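Local coordinates for Poly(A) RNA polymerase protein 2 (Saccharomyces cerevisiae, PDB 3NYB) that adds adenosine tails to RNA as the catalytic subunit of the TRAMP RNA surveillance complex, together with the zinc knuckle protein Air2p, at residues A[233-238]-A[244-249]. The protein carries 1 engineered substitution. Residues are numbered along the deposited sequence; the frame is centred on the assembly and turned at random.
Sequences DVALGS and VYFPKS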
ATOM      1  N   ASP A 233     -15.504   0.123  14.195  1.00 67.44           N
ATOM      2  CA  ASP A 233     -15.140   0.414  15.585  1.00 70.70           C
ATOM      3  C   ASP A 233     -13.651   0.680  15.882  1.00 74.31           C
ATOM      4  O   ASP A 233     -13.331   1.271  16.912  1.00 75.71           O
ATOM      5  CB  ASP A 233     -15.635  -0.713  16.501  1.00 77.72           C
ATOM      6  CG  ASP A 233     -17.096  -1.063  16.268  1.00 86.05           C
ATOM      7  OD1 ASP A 233     -17.966  -0.187  16.449  1.00 85.74           O
ATOM      8  OD2 ASP A 233     -17.377  -2.227  15.917  1.00 90.21           O
ATOM      9  N   VAL A 234     -12.743   0.245  15.008  1.00 65.75           N
ATOM     10  CA  VAL A 234     -11.310   0.361  15.295  1.00 61.05           C
ATOM     11  C   VAL A 234     -10.587   1.420  14.459  1.00 65.53           C
ATOM     12  O   VAL A 234     -10.805   1.523  13.255  1.00 72.24           O
ATOM     13  CB  VAL A 234     -10.591  -0.986  15.104  1.00 62.28           C
ATOM     14  CG1 VAL A 234      -9.150  -0.893  15.581  1.00 49.85           C
ATOM     15  CG2 VAL A 234     -11.328  -2.085  15.839  1.00 66.53           C
ATOM     16  N   ALA A 235      -9.713   2.189  15.103  1.00 63.95           N
ATOM     17  CA  ALA A 235      -8.926   3.218  14.421  1.00 59.48           C
ATOM     18  C   ALA A 235      -7.431   2.934  14.536  1.00 64.62           C
ATOM     19  O   ALA A 235      -7.011   2.107  15.347  1.00 73.74           O
ATOM     20  CB  ALA A 235      -9.244   4.593  14.986  1.00 46.72           C
ATOM     21  N   LEU A 236      -6.629   3.621  13.725  1.00 48.80           N
ATOM     22  CA  LEU A 236      -5.184   3.418  13.744  1.00 49.72           C
ATOM     23  C   LEU A 236      -4.447   4.690  14.111  1.00 55.71           C
ATOM     24  O   LEU A 236      -4.808   5.775  13.656  1.00 58.92           O
ATOM     25  CB  LEU A 236      -4.675   2.915  12.389  1.00 46.74           C
ATOM     26  CG  LEU A 236      -4.925   1.455  12.030  1.00 36.36           C
ATOM     27  CD1 LEU A 236      -6.296   1.321  11.460  1.00 36.85           C
ATOM     28  CD2 LEU A 236      -3.902   1.006  11.021  1.00 46.77           C
ATOM     29  N   GLY A 237      -3.403   4.543  14.925  1.00 48.13           N
ATOM     30  CA  GLY A 237      -2.571   5.660  15.333  1.00 53.61           C
ATOM     31  C   GLY A 237      -1.179   5.204  15.727  1.00 70.17           C
ATOM     32  O   GLY A 237      -0.826   4.039  15.541  1.00 69.67           O
ATOM     33  N   SER A 238      -0.387   6.125  16.270  1.00 76.15           N
ATOM     34  CA  SER A 238       0.976   5.816  16.689  1.00 80.78           C
ATOM     35  C   SER A 238       1.360   6.506  17.991  1.00 92.32           C
ATOM     36  O   SER A 238       1.629   7.709  18.020  1.00 94.03           O
ATOM     37  CB  SER A 238       1.985   6.171  15.592  1.00 82.40           C
ATOM     38  OG  SER A 238       2.293   5.042  14.793  1.00 81.87           O
ATOM     39  N   VAL A 244      -0.760   1.260  16.682  1.00 73.85           N
ATOM     40  CA  VAL A 244      -1.736   1.147  17.756  1.00 63.49           C
ATOM     41  C   VAL A 244      -3.162   1.140  17.220  1.00 62.87           C
ATOM     42  O   VAL A 244      -3.471   1.854  16.270  1.00 65.24           O
ATOM     43  CB  VAL A 244      -1.589   2.341  18.723  1.00 53.72           C
ATOM     44  CG1 VAL A 244      -2.938   2.771  19.277  1.00 54.63           C
ATOM     45  CG2 VAL A 244      -0.615   2.011  19.829  1.00 48.34           C
ATOM     46  N   TYR A 245      -4.028   0.327  17.817  1.00 56.00           N
ATOM     47  CA  TYR A 245      -5.460   0.464  17.579  1.00 56.65           C
ATOM     48  C   TYR A 245      -6.092   1.193  18.755  1.00 63.12           C
ATOM     49  O   TYR A 245      -5.686   1.010  19.901  1.00 73.00           O
ATOM     50  CB  TYR A 245      -6.157  -0.893  17.453  1.00 59.40           C
ATOM     51  CG  TYR A 245      -5.644  -1.823  16.384  1.00 60.36           C
ATOM     52  CD1 TYR A 245      -4.977  -1.347  15.264  1.00 63.66           C
ATOM     53  CD2 TYR A 245      -5.868  -3.190  16.479  1.00 63.31           C
ATOM     54  CE1 TYR A 245      -4.517  -2.215  14.283  1.00 62.82           C
ATOM     55  CE2 TYR A 245      -5.420  -4.061  15.504  1.00 75.64           C
ATOM     56  CZ  TYR A 245      -4.742  -3.571  14.409  1.00 68.17           C
ATOM     57  OH  TYR A 245      -4.296  -4.447  13.446  1.00 66.32           O
ATOM     58  N   PHE A 246      -7.092   2.017  18.477  1.00 62.85           N
ATOM     59  CA  PHE A 246      -7.957   2.512  19.540  1.00 65.53           C
ATOM     60  C   PHE A 246      -9.400   2.589  19.066  1.00 68.05           C
ATOM     61  O   PHE A 246      -9.649   2.797  17.885  1.00 69.75           O
ATOM     62  CB  PHE A 246      -7.464   3.848  20.120  1.00 68.91           C
ATOM     63  CG  PHE A 246      -7.272   4.941  19.104  1.00 68.49           C
ATOM     64  CD1 PHE A 246      -8.306   5.807  18.795  1.00 63.47           C
ATOM     65  CD2 PHE A 246      -6.041   5.130  18.497  1.00 67.29           C
ATOM     66  CE1 PHE A 246      -8.123   6.825  17.875  1.00 67.83           C
ATOM     67  CE2 PHE A 246      -5.854   6.146  17.579  1.00 58.68           C
ATOM     68  CZ  PHE A 246      -6.896   6.994  17.266  1.00 60.09           C
ATOM     69  N   PRO A 247     -10.358   2.394  19.988  1.00 75.60           N
ATOM     70  CA  PRO A 247     -11.774   2.358  19.605  1.00 71.42           C
ATOM     71  C   PRO A 247     -12.250   3.743  19.173  1.00 72.28           C
ATOM     72  O   PRO A 247     -11.807   4.745  19.730  1.00 71.15           O
ATOM     73  CB  PRO A 247     -12.482   1.920  20.897  1.00 69.95           C
ATOM     74  CG  PRO A 247     -11.385   1.465  21.834  1.00 66.21           C
ATOM     75  CD  PRO A 247     -10.178   2.240  21.442  1.00 72.28           C
ATOM     76  N   LYS A 248     -13.131   3.800  18.184  1.00 70.27           N
ATOM     77  CA  LYS A 248     -13.617   5.079  17.688  1.00 80.31           C
ATOM     78  C   LYS A 248     -14.185   5.890  18.834  1.00 92.80           C
ATOM     79  O   LYS A 248     -13.966   7.100  18.926  1.00100.65           O
ATOM     80  CB  LYS A 248     -14.698   4.870  16.627  1.00 91.87           C
ATOM     81  CG  LYS A 248     -14.257   4.046  15.428  1.00 93.88           C
ATOM     82  CD  LYS A 248     -13.366   4.842  14.499  1.00 95.62           C
ATOM     83  CE  LYS A 248     -12.948   4.006  13.300  1.00 99.06           C
ATOM     84  NZ  LYS A 248     -14.050   3.832  12.313  1.00 91.23           N
ATOM     85  N   SER A 249     -14.911   5.200  19.710  1.00 94.18           N
ATOM     86  CA  SER A 249     -15.649   5.826  20.803  1.00 86.82           C
ATOM     87  C   SER A 249     -14.790   6.695  21.719  1.00 85.10           C
ATOM     88  O   SER A 249     -15.304   7.603  22.368  1.00 78.12           O
ATOM     89  CB  SER A 249     -16.375   4.754  21.614  1.00 81.62           C
ATOM     90  OG  SER A 249     -15.580   3.586  21.717  1.00 81.93           O
TER
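A235 and F246 form a hydrogen-bonded antiparallel pair (A235 N to F246 O 2.8 Å, F246 N to A235 O 3.1 Å), and their side chains meet as a CH-pi contact: CB of A235 lies over one face of the F246 ring, 4.1 Å from its centroid and displaced toward the rim. CG of F246 sits between its backbone N and carbonyl carbon (chi1 55°), which turns the phenyl group toward 233-238; CE2 thereby comes to 4.0 Å from G237 N, and V244 CG1 lies at the ring edge. On the other face, CG1 of V234 packs at 3.5 Å against CB of Y245, the side chains crossing obliquely. L236 touches this phenol more loosely, its CG 4.3 Å from Y245 CD1. K248 N donates to D233 O over 2.8 Å, and the lysine chain, bent at chi2 and chi4, runs across 233-238 with CE 3.3 Å from V234 O, delivering NZ to a hydrogen bond with Y231 O. With K248 cut back to an alanine, Y231 O would probably lose this donor and the backbone at D233 and V234 its cover. The Air2p chain packs on V234, Y245 and P247, and S67 OG of that chain hydrogen-bonds D233 OD2. The L236 backbone also bonds A264 and Q266. Alternating hydrogen-bonded (A235-F246, G237-V244) and non-hydrogen-bonded (V234-P247, L236-Y245) pairs are those of an antiparallel beta hairpin, here contributing to the Air2p interface.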